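Local coordinates for protein mitomycin biosynthesis 6-O-methyltransferase (Streptomyces lavendulae, PDB 3GWZ) that transfers the methyl group of S-adenosyl-L-methionine to the 6-hydroxyl of demethylated mitomycins A and B, forming the quinone methoxy group of these anticancer agents, at residues L221-P235 with R248-F261. Numbering follows the deposited sequence.
With CA (calcium ion), chain E; SAH (S-adenosyl-L-homocysteine), chain G.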
ATOM      1  N   LEU A 221      20.119 -18.457  -8.238  1.00 17.04           N
ATOM      2  CA  LEU A 221      20.674 -17.933  -9.478  1.00 16.98           C
ATOM      3  C   LEU A 221      21.322 -16.569  -9.248  1.00 21.07           C
ATOM      4  O   LEU A 221      22.434 -16.320  -9.714  1.00 21.01           O
ATOM      5  CB  LEU A 221      19.615 -17.847 -10.579  1.00 14.64           C
ATOM      6  CG  LEU A 221      19.047 -19.184 -11.068  1.00 18.35           C
ATOM      7  CD1 LEU A 221      17.910 -18.944 -12.028  1.00 20.32           C
ATOM      8  CD2 LEU A 221      20.134 -20.056 -11.717  1.00 18.78           C
ATOM      9  N   ASP A 222      20.638 -15.689  -8.524  1.00 17.02           N
ATOM     10  CA  ASP A 222      21.201 -14.376  -8.228  1.00 20.40           C
ATOM     11  C   ASP A 222      22.549 -14.521  -7.525  1.00 24.84           C
ATOM     12  O   ASP A 222      23.498 -13.798  -7.828  1.00 24.08           O
ATOM     13  CB  ASP A 222      20.248 -13.547  -7.360  1.00 22.60           C
ATOM     14  CG  ASP A 222      19.099 -12.955  -8.151  1.00 24.80           C
ATOM     15  OD1 ASP A 222      19.205 -12.869  -9.392  1.00 26.13           O
ATOM     16  OD2 ASP A 222      18.084 -12.577  -7.529  1.00 27.51           O
ATOM     17  N   ALA A 223      22.631 -15.471  -6.599  1.00 18.43           N
ATOM     18  CA  ALA A 223      23.808 -15.614  -5.748  1.00 19.43           C
ATOM     19  C   ALA A 223      24.966 -16.314  -6.439  1.00 24.88           C
ATOM     20  O   ALA A 223      26.115 -16.186  -6.014  1.00 20.63           O
ATOM     21  CB  ALA A 223      23.448 -16.353  -4.468  1.00 22.03           C
ATOM     22  N   PHE A 224      24.660 -17.074  -7.483  1.00 21.57           N
ATOM     23  CA  PHE A 224      25.671 -17.857  -8.190  1.00 22.81           C
ATOM     24  C   PHE A 224      25.561 -17.639  -9.689  1.00 23.44           C
ATOM     25  O   PHE A 224      24.948 -18.434 -10.396  1.00 23.82           O
ATOM     26  CB  PHE A 224      25.551 -19.343  -7.837  1.00 23.29           C
ATOM     27  CG  PHE A 224      25.869 -19.638  -6.404  1.00 21.27           C
ATOM     28  CD1 PHE A 224      27.170 -19.923  -6.012  1.00 22.70           C
ATOM     29  CD2 PHE A 224      24.876 -19.580  -5.436  1.00 18.71           C
ATOM     30  CE1 PHE A 224      27.473 -20.172  -4.687  1.00 26.49           C
ATOM     31  CE2 PHE A 224      25.173 -19.827  -4.099  1.00 24.36           C
ATOM     32  CZ  PHE A 224      26.472 -20.124  -3.724  1.00 27.41           C
ATOM     33  N   PRO A 225      26.175 -16.547 -10.177  1.00 27.04           N
ATOM     34  CA  PRO A 225      26.056 -16.039 -11.550  1.00 26.57           C
ATOM     35  C   PRO A 225      26.371 -17.038 -12.667  1.00 25.96           C
ATOM     36  O   PRO A 225      25.845 -16.873 -13.766  1.00 30.83           O
ATOM     37  CB  PRO A 225      27.059 -14.877 -11.583  1.00 27.80           C
ATOM     38  CG  PRO A 225      27.178 -14.441 -10.163  1.00 36.87           C
ATOM     39  CD  PRO A 225      27.038 -15.691  -9.342  1.00 26.56           C
ATOM     40  N   GLY A 226      27.209 -18.040 -12.418  1.00 27.28           N
ATOM     41  CA  GLY A 226      27.528 -18.997 -13.468  1.00 23.76           C
ATOM     42  C   GLY A 226      26.489 -20.100 -13.622  1.00 25.61           C
ATOM     43  O   GLY A 226      26.513 -20.875 -14.577  1.00 29.64           O
ATOM     44  N   LEU A 227      25.561 -20.165 -12.680  1.00 20.25           N
ATOM     45  CA  LEU A 227      24.597 -21.260 -12.633  1.00 18.90           C
ATOM     46  C   LEU A 227      23.441 -21.061 -13.612  1.00 19.12           C
ATOM     47  O   LEU A 227      23.010 -19.932 -13.850  1.00 19.38           O
ATOM     48  CB  LEU A 227      24.050 -21.389 -11.207  1.00 18.05           C
ATOM     49  CG  LEU A 227      23.176 -22.603 -10.901  1.00 20.40           C
ATOM     50  CD1 LEU A 227      23.969 -23.895 -11.032  1.00 20.80           C
ATOM     51  CD2 LEU A 227      22.594 -22.469  -9.500  1.00 23.11           C
ATOM     52  N   ARG A 228      22.940 -22.153 -14.186  1.00 15.80           N
ATOM     53  CA  ARG A 228      21.687 -22.080 -14.922  1.00 20.06           C
ATOM     54  C   ARG A 228      20.705 -23.091 -14.346  1.00 21.27           C
ATOM     55  O   ARG A 228      21.108 -24.092 -13.756  1.00 17.51           O
ATOM     56  CB  ARG A 228      21.887 -22.283 -16.424  1.00 27.67           C
ATOM     57  CG  ARG A 228      21.929 -23.716 -16.883  1.00 29.91           C
ATOM     58  CD  ARG A 228      21.868 -23.776 -18.407  1.00 47.20           C
ATOM     59  NE  ARG A 228      22.007 -25.140 -18.907  1.00 40.83           N
ATOM     60  CZ  ARG A 228      23.176 -25.735 -19.127  1.00 54.60           C
ATOM     61  NH1 ARG A 228      24.310 -25.083 -18.889  1.00 51.05           N
ATOM     62  NH2 ARG A 228      23.215 -26.981 -19.581  1.00 48.84           N
ATOM     63  N   GLY A 229      19.418 -22.830 -14.509  1.00 17.67           N
ATOM     64  CA  GLY A 229      18.430 -23.624 -13.801  1.00 20.76           C
ATOM     65  C   GLY A 229      17.239 -24.050 -14.621  1.00 19.72           C
ATOM     66  O   GLY A 229      17.008 -23.548 -15.724  1.00 18.45           O
ATOM     67  N   THR A 230      16.486 -24.999 -14.072  1.00 16.01           N
ATOM     68  CA  THR A 230      15.215 -25.397 -14.638  1.00 16.89           C
ATOM     69  C   THR A 230      14.224 -25.479 -13.498  1.00 16.52           C
ATOM     70  O   THR A 230      14.509 -26.094 -12.471  1.00 18.71           O
ATOM     71  CB  THR A 230      15.299 -26.780 -15.312  1.00 24.32           C
ATOM     72  OG1 THR A 230      16.293 -26.750 -16.338  1.00 25.52           O
ATOM     73  CG2 THR A 230      13.953 -27.158 -15.916  1.00 20.80           C
ATOM     74  N   LEU A 231      13.074 -24.849 -13.673  1.00 15.58           N
ATOM     75  CA  LEU A 231      12.016 -24.934 -12.674  1.00 14.98           C
ATOM     76  C   LEU A 231      10.895 -25.832 -13.179  1.00 19.22           C
ATOM     77  O   LEU A 231      10.273 -25.539 -14.200  1.00 17.49           O
ATOM     78  CB  LEU A 231      11.454 -23.551 -12.374  1.00 15.21           C
ATOM     79  CG  LEU A 231      10.420 -23.695 -11.256  1.00 22.19           C
ATOM     80  CD1 LEU A 231      10.758 -22.796 -10.101  1.00 21.97           C
ATOM     81  CD2 LEU A 231       9.028 -23.468 -11.791  1.00 18.69           C
ATOM     82  N   LEU A 232      10.647 -26.919 -12.455  1.00 13.83           N
ATOM     83  CA  LEU A 232       9.597 -27.871 -12.792  1.00 15.46           C
ATOM     84  C   LEU A 232       8.398 -27.658 -11.871  1.00 14.91           C
ATOM     85  O   LEU A 232       8.543 -27.704 -10.656  1.00 13.82           O
ATOM     86  CB  LEU A 232      10.132 -29.297 -12.623  1.00 15.82           C
ATOM     87  CG  LEU A 232       9.171 -30.490 -12.604  1.00 22.14           C
ATOM     88  CD1 LEU A 232       8.381 -30.569 -13.889  1.00 20.11           C
ATOM     89  CD2 LEU A 232       9.957 -31.776 -12.381  1.00 19.60           C
ATOM     90  N   GLU A 233       7.221 -27.431 -12.451  1.00 14.92           N
ATOM     91  CA  GLU A 233       5.988 -27.236 -11.675  1.00 13.07           C
ATOM     92  C   GLU A 233       4.760 -27.652 -12.480  1.00 15.77           C
ATOM     93  O   GLU A 233       4.827 -27.793 -13.710  1.00 12.81           O
ATOM     94  CB  GLU A 233       5.821 -25.762 -11.255  1.00 12.98           C
ATOM     95  CG  GLU A 233       6.227 -25.460  -9.817  1.00 11.01           C
ATOM     96  CD  GLU A 233       5.252 -26.028  -8.814  1.00 12.95           C
ATOM     97  OE1 GLU A 233       4.171 -26.492  -9.231  1.00 13.96           O
ATOM     98  OE2 GLU A 233       5.564 -26.016  -7.610  1.00 13.00           O
ATOM     99  N   ARG A 234       3.642 -27.840 -11.779  1.00 14.35           N
ATOM    100  CA  ARG A 234       2.344 -27.987 -12.430  1.00 16.22           C
ATOM    101  C   ARG A 234       2.124 -26.819 -13.392  1.00 14.87           C
ATOM    102  O   ARG A 234       2.459 -25.670 -13.082  1.00 15.64           O
ATOM    103  CB  ARG A 234       1.219 -28.011 -11.390  1.00 16.28           C
ATOM    104  CG  ARG A 234       1.414 -29.031 -10.280  1.00 16.24           C
ATOM    105  CD  ARG A 234       0.140 -29.170  -9.460  1.00 15.26           C
ATOM    106  NE  ARG A 234      -0.106 -28.009  -8.596  1.00 15.64           N
ATOM    107  CZ  ARG A 234      -1.289 -27.713  -8.062  1.00 17.94           C
ATOM    108  NH1 ARG A 234      -2.352 -28.466  -8.338  1.00 14.72           N
ATOM    109  NH2 ARG A 234      -1.424 -26.651  -7.273  1.00 12.14           N
ATOM    110  N   PRO A 235       1.550 -27.107 -14.564  1.00 19.64           N
ATOM    111  CA  PRO A 235       1.451 -26.118 -15.647  1.00 18.03           C
ATOM    112  C   PRO A 235       0.976 -24.715 -15.237  1.00 20.13           C
ATOM    113  O   PRO A 235       1.621 -23.737 -15.628  1.00 22.74           O
ATOM    114  CB  PRO A 235       0.468 -26.775 -16.624  1.00 22.17           C
ATOM    115  CG  PRO A 235       0.739 -28.240 -16.461  1.00 24.32           C
ATOM    116  CD  PRO A 235       1.073 -28.440 -14.986  1.00 20.12           C
ATOM    117  N   ARG A 248      12.278 -10.612 -12.797  1.00 16.61           N
ATOM    118  CA  ARG A 248      13.510 -10.424 -12.044  1.00 14.09           C
ATOM    119  C   ARG A 248      14.748 -10.560 -12.945  1.00 16.16           C
ATOM    120  O   ARG A 248      15.875 -10.623 -12.467  1.00 17.37           O
ATOM    121  CB  ARG A 248      13.564 -11.353 -10.826  1.00 18.66           C
ATOM    122  CG  ARG A 248      12.754 -10.792  -9.638  1.00 17.66           C
ATOM    123  CD  ARG A 248      12.600 -11.776  -8.500  1.00 19.86           C
ATOM    124  NE  ARG A 248      13.879 -12.105  -7.866  1.00 20.85           N
ATOM    125  CZ  ARG A 248      13.996 -12.874  -6.791  1.00 22.93           C
ATOM    126  NH1 ARG A 248      12.906 -13.380  -6.227  1.00 21.67           N
ATOM    127  NH2 ARG A 248      15.195 -13.135  -6.274  1.00 20.12           N
ATOM    128  N   GLY A 249      14.521 -10.588 -14.252  1.00 13.95           N
ATOM    129  CA  GLY A 249      15.611 -10.597 -15.218  1.00 18.28           C
ATOM    130  C   GLY A 249      16.340 -11.924 -15.320  1.00 22.14           C
ATOM    131  O   GLY A 249      17.533 -11.966 -15.640  1.00 20.39           O
ATOM    132  N   LEU A 250      15.634 -13.019 -15.054  1.00 17.79           N
ATOM    133  CA  LEU A 250      16.297 -14.322 -15.004  1.00 19.42           C
ATOM    134  C   LEU A 250      15.792 -15.321 -16.049  1.00 20.39           C
ATOM    135  O   LEU A 250      16.183 -16.490 -16.032  1.00 21.10           O
ATOM    136  CB  LEU A 250      16.183 -14.923 -13.600  1.00 14.80           C
ATOM    137  CG  LEU A 250      17.040 -14.271 -12.513  1.00 20.29           C
ATOM    138  CD1 LEU A 250      16.580 -14.730 -11.133  1.00 18.84           C
ATOM    139  CD2 LEU A 250      18.509 -14.609 -12.730  1.00 20.14           C
ATOM    140  N   ALA A 251      14.946 -14.855 -16.965  1.00 19.94           N
ATOM    141  CA  ALA A 251      14.361 -15.730 -17.982  1.00 21.37           C
ATOM    142  C   ALA A 251      15.402 -16.393 -18.880  1.00 21.59           C
ATOM    143  O   ALA A 251      15.190 -17.508 -19.350  1.00 20.86           O
ATOM    144  CB  ALA A 251      13.338 -14.978 -18.824  1.00 22.15           C
ATOM    145  N   ASP A 252      16.518 -15.725 -19.138  1.00 21.26           N
ATOM    146  CA  ASP A 252      17.541 -16.351 -19.980  1.00 22.17           C
ATOM    147  C   ASP A 252      18.457 -17.298 -19.198  1.00 28.66           C
ATOM    148  O   ASP A 252      19.368 -17.900 -19.768  1.00 23.80           O
ATOM    149  CB  ASP A 252      18.355 -15.303 -20.753  1.00 25.18           C
ATOM    150  CG  ASP A 252      19.135 -14.376 -19.844  1.00 35.74           C
ATOM    151  OD1 ASP A 252      18.983 -14.474 -18.605  1.00 37.03           O
ATOM    152  OD2 ASP A 252      19.894 -13.533 -20.373  1.00 44.11           O
ATOM    153  N   ARG A 253      18.219 -17.438 -17.895  1.00 21.36           N
ATOM    154  CA  ARG A 253      19.042 -18.332 -17.080  1.00 22.76           C
ATOM    155  C   ARG A 253      18.238 -19.477 -16.464  1.00 23.07           C
ATOM    156  O   ARG A 253      18.800 -20.373 -15.837  1.00 22.15           O
ATOM    157  CB  ARG A 253      19.768 -17.562 -15.976  1.00 22.04           C
ATOM    158  CG  ARG A 253      20.910 -16.683 -16.477  1.00 23.00           C
ATOM    159  CD  ARG A 253      21.583 -15.957 -15.327  1.00 17.77           C
ATOM    160  NE  ARG A 253      22.223 -16.887 -14.401  1.00 21.09           N
ATOM    161  CZ  ARG A 253      22.489 -16.597 -13.135  1.00 17.56           C
ATOM    162  NH1 ARG A 253      22.161 -15.402 -12.648  1.00 19.19           N
ATOM    163  NH2 ARG A 253      23.074 -17.501 -12.355  1.00 19.80           N
ATOM    164  N   CYS A 254      16.925 -19.445 -16.630  1.00 19.96           N
ATOM    165  CA  CYS A 254      16.095 -20.498 -16.053  1.00 22.57           C
ATOM    166  C   CYS A 254      15.033 -20.966 -17.037  1.00 20.76           C
ATOM    167  O   CYS A 254      14.171 -20.202 -17.453  1.00 25.87           O
ATOM    168  CB  CYS A 254      15.448 -20.033 -14.744  1.00 22.62           C
ATOM    169  SG  CYS A 254      14.712 -21.391 -13.742  1.00 22.33           S
ATOM    170  N   GLU A 255      15.112 -22.232 -17.408  1.00 17.60           N
ATOM    171  CA  GLU A 255      14.084 -22.843 -18.225  1.00 15.52           C
ATOM    172  C   GLU A 255      12.883 -23.188 -17.342  1.00 16.68           C
ATOM    173  O   GLU A 255      13.052 -23.656 -16.219  1.00 18.01           O
ATOM    174  CB  GLU A 255      14.630 -24.115 -18.870  1.00 21.69           C
ATOM    175  CG  GLU A 255      13.557 -24.995 -19.491  1.00 31.13           C
ATOM    176  CD  GLU A 255      14.133 -26.267 -20.083  1.00 49.54           C
ATOM    177  OE1 GLU A 255      13.429 -27.302 -20.080  1.00 52.56           O
ATOM    178  OE2 GLU A 255      15.298 -26.226 -20.541  1.00 54.90           O
ATOM    179  N   ILE A 256      11.685 -22.948 -17.863  1.00 18.84           N
ATOM    180  CA  ILE A 256      10.440 -23.336 -17.204  1.00 17.70           C
ATOM    181  C   ILE A 256       9.913 -24.644 -17.794  1.00 21.56           C
ATOM    182  O   ILE A 256       9.678 -24.743 -18.995  1.00 21.86           O
ATOM    183  CB  ILE A 256       9.346 -22.280 -17.421  1.00 19.74           C
ATOM    184  CG1 ILE A 256       9.811 -20.890 -16.958  1.00 19.55           C
ATOM    185  CG2 ILE A 256       8.055 -22.709 -16.743  1.00 21.74           C
ATOM    186  CD1 ILE A 256      10.216 -20.821 -15.501  1.00 19.37           C
ATOM    187  N   LEU A 257       9.705 -25.637 -16.941  1.00 19.64           N
ATOM    188  CA  LEU A 257       9.236 -26.947 -17.371  1.00 16.15           C
ATOM    189  C   LEU A 257       7.906 -27.293 -16.718  1.00 18.95           C
ATOM    190  O   LEU A 257       7.869 -27.737 -15.570  1.00 18.29           O
ATOM    191  CB  LEU A 257      10.274 -28.009 -17.011  1.00 20.28           C
ATOM    192  CG  LEU A 257       9.893 -29.453 -17.344  1.00 30.58           C
ATOM    193  CD1 LEU A 257       9.512 -29.584 -18.820  1.00 25.71           C
ATOM    194  CD2 LEU A 257      11.040 -30.397 -16.980  1.00 24.91           C
ATOM    195  N   PRO A 258       6.803 -27.063 -17.439  1.00 19.16           N
ATOM    196  CA  PRO A 258       5.489 -27.502 -16.966  1.00 19.32           C
ATOM    197  C   PRO A 258       5.474 -29.019 -16.987  1.00 25.23           C
ATOM    198  O   PRO A 258       5.795 -29.606 -18.020  1.00 20.12           O
ATOM    199  CB  PRO A 258       4.529 -26.951 -18.024  1.00 23.98           C
ATOM    200  CG  PRO A 258       5.304 -25.859 -18.733  1.00 23.27           C
ATOM    201  CD  PRO A 258       6.723 -26.319 -18.708  1.00 21.15           C
ATOM    202  N   GLY A 259       5.128 -29.654 -15.875  1.00 19.64           N
ATOM    203  CA  GLY A 259       5.202 -31.100 -15.816  1.00 17.96           C
ATOM    204  C   GLY A 259       4.729 -31.682 -14.499  1.00 23.48           C
ATOM    205  O   GLY A 259       4.142 -30.989 -13.671  1.00 20.87           O
ATOM    206  N   ASP A 260       4.995 -32.970 -14.322  1.00 18.35           N
ATOM    207  CA  ASP A 260       4.496 -33.734 -13.191  1.00 16.83           C
ATOM    208  C   ASP A 260       5.670 -34.531 -12.655  1.00 18.87           C
ATOM    209  O   ASP A 260       6.202 -35.404 -13.358  1.00 19.69           O
ATOM    210  CB  ASP A 260       3.380 -34.673 -13.678  1.00 19.09           C
ATOM    211  CG  ASP A 260       2.859 -35.597 -12.590  1.00 23.35           C
ATOM    212  OD1 ASP A 260       3.457 -35.655 -11.492  1.00 19.10           O
ATOM    213  OD2 ASP A 260       1.844 -36.281 -12.846  1.00 24.75           O
ATOM    214  N   PHE A 261       6.098 -34.239 -11.426  1.00 18.56           N
ATOM    215  CA  PHE A 261       7.301 -34.902 -10.903  1.00 19.26           C
ATOM    216  C   PHE A 261       7.131 -36.404 -10.629  1.00 19.34           C
ATOM    217  O   PHE A 261       8.100 -37.099 -10.296  1.00 22.16           O
ATOM    218  CB  PHE A 261       7.939 -34.150  -9.711  1.00 14.02           C
ATOM    219  CG  PHE A 261       6.979 -33.818  -8.586  1.00 15.16           C
ATOM    220  CD1 PHE A 261       6.211 -34.803  -7.989  1.00 14.79           C
ATOM    221  CD2 PHE A 261       6.889 -32.522  -8.099  1.00 12.30           C
ATOM    222  CE1 PHE A 261       5.339 -34.497  -6.944  1.00 14.31           C
ATOM    223  CE2 PHE A 261       6.025 -32.212  -7.048  1.00 14.40           C
ATOM    224  CZ  PHE A 261       5.247 -33.202  -6.476  1.00 11.54           C
TER
HETATM  225 CA    CA E 350      21.227 -12.639 -18.016  1.00 36.85          CA
HETATM  226  N   SAH G 352       9.017 -25.590  -3.531  1.00 12.43           N
HETATM  227  CA  SAH G 352       8.029 -24.476  -3.328  1.00 10.20           C
HETATM  228  CB  SAH G 352       6.564 -24.947  -3.243  1.00 11.62           C
HETATM  229  CG  SAH G 352       6.229 -25.952  -2.124  1.00 16.88           C
HETATM  230  SD  SAH G 352       4.478 -26.311  -2.060  1.00  7.27           S
HETATM  231  C   SAH G 352       8.385 -23.719  -2.079  1.00 18.92           C
HETATM  232  O   SAH G 352       7.909 -22.595  -1.889  1.00 17.14           O
HETATM  233  OXT SAH G 352       9.158 -24.200  -1.240  1.00 16.00           O
HETATM  234  C5' SAH G 352       4.450 -27.841  -2.974  1.00 12.17           C
HETATM  235  C4' SAH G 352       4.408 -27.652  -4.504  1.00 12.98           C
HETATM  236  O4' SAH G 352       4.314 -28.906  -5.222  1.00 12.80           O
HETATM  237  C3' SAH G 352       3.265 -26.791  -5.054  1.00 12.81           C
HETATM  238  O3' SAH G 352       3.818 -25.599  -5.634  1.00 13.26           O
HETATM  239  C2' SAH G 352       2.591 -27.630  -6.143  1.00 11.76           C
HETATM  240  O2' SAH G 352       2.286 -26.895  -7.335  1.00 12.62           O
HETATM  241  C1' SAH G 352       3.660 -28.642  -6.481  1.00 12.81           C
HETATM  242  N9  SAH G 352       3.155 -29.935  -6.995  1.00 13.86           N
HETATM  243  C8  SAH G 352       2.195 -30.703  -6.434  1.00 13.93           C
HETATM  244  N7  SAH G 352       2.012 -31.838  -7.155  1.00 14.01           N
HETATM  245  C5  SAH G 352       2.886 -31.798  -8.190  1.00 15.60           C
HETATM  246  C6  SAH G 352       3.232 -32.679  -9.321  1.00 17.12           C
HETATM  247  N6  SAH G 352       2.569 -33.852  -9.464  1.00 11.24           N
HETATM  248  N1  SAH G 352       4.202 -32.270 -10.184  1.00 13.76           N
HETATM  249  C2  SAH G 352       4.843 -31.103 -10.021  1.00 16.26           C
HETATM  250  N3  SAH G 352       4.581 -30.250  -9.008  1.00 15.46           N
HETATM  251  C4  SAH G 352       3.634 -30.544  -8.082  1.00 13.53           C
HETATM  252  O   HOH W   1      18.544 -11.153 -11.288  1.00 25.07           O
HETATM  253  O   HOH W   2      16.297 -10.792  -8.206  1.00 27.91           O
HETATM  254  O   HOH W   3      19.912 -13.474 -15.947  1.00 30.49           O
HETATM  255  O   HOH W   4      22.848 -14.542 -18.637  1.00 32.56           O
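Strands 228-233 and 254-258 run parallel, their axes 4.4 Å apart and inclined by 18°, as consecutive strands of a beta-alpha-beta crossover through helix 235-247. They show how the Rossmann-like alpha/beta fold of class I methyltransferases builds a cofactor site at strand ends. Six backbone hydrogen bonds form the ladder, from Gly229 N to Arg253 O through to Gly259 N to Glu233 O, and strand 254-258 is the outermost on this side within the chain.

On one face Leu231 CB meets Cys254 SG, beneath helix 235-247, and Leu221 CD1 reaches Cys254 CB from helix 215-223. On the other, Thr230 lies alongside Glu255 while Thr230 CG2 touches Leu257 CB; Leu232 CD1 packs on Leu257 CG, and Leu232 CD2 on Phe261 CB.

At the entry to the strands, Arg253 bends at CG-CD (chi3 64°) and carries its guanidinium into the turn after helix 215-223. Arg253 NE and NH2 grip Leu227 O side-on, Arg253 NH2 lying 2.9 Å from it, and NH1 and NH2 both donate to Leu221 O; these bonds set the guanidinium's orientation. Pro225 O sits over one of its faces and Leu221 CB over the opposite one. Nearby, Arg248 NH2 forms a salt bridge to Asp222 OD2 at 3.2 Å, nearly along the C-O axis, and a water links that oxygen to Arg248 NE. Asp252 OD2 binds a calcium ion shared with Asp107 of the second subunit.

The C-terminal ends hold S-adenosyl-L-homocysteine. Glu233 takes both ribose hydroxyls, one per carboxylate oxygen, and Arg234 NE donates to O2', while Arg234 NH1 bonds Trp166 O and NH2 bonds Thr169 OG1. Phe261 lays its ring over the adenine, its backbone N donates to adenine N1, and Asp260 OD1 accepts from adenine N6 at 2.9 Å.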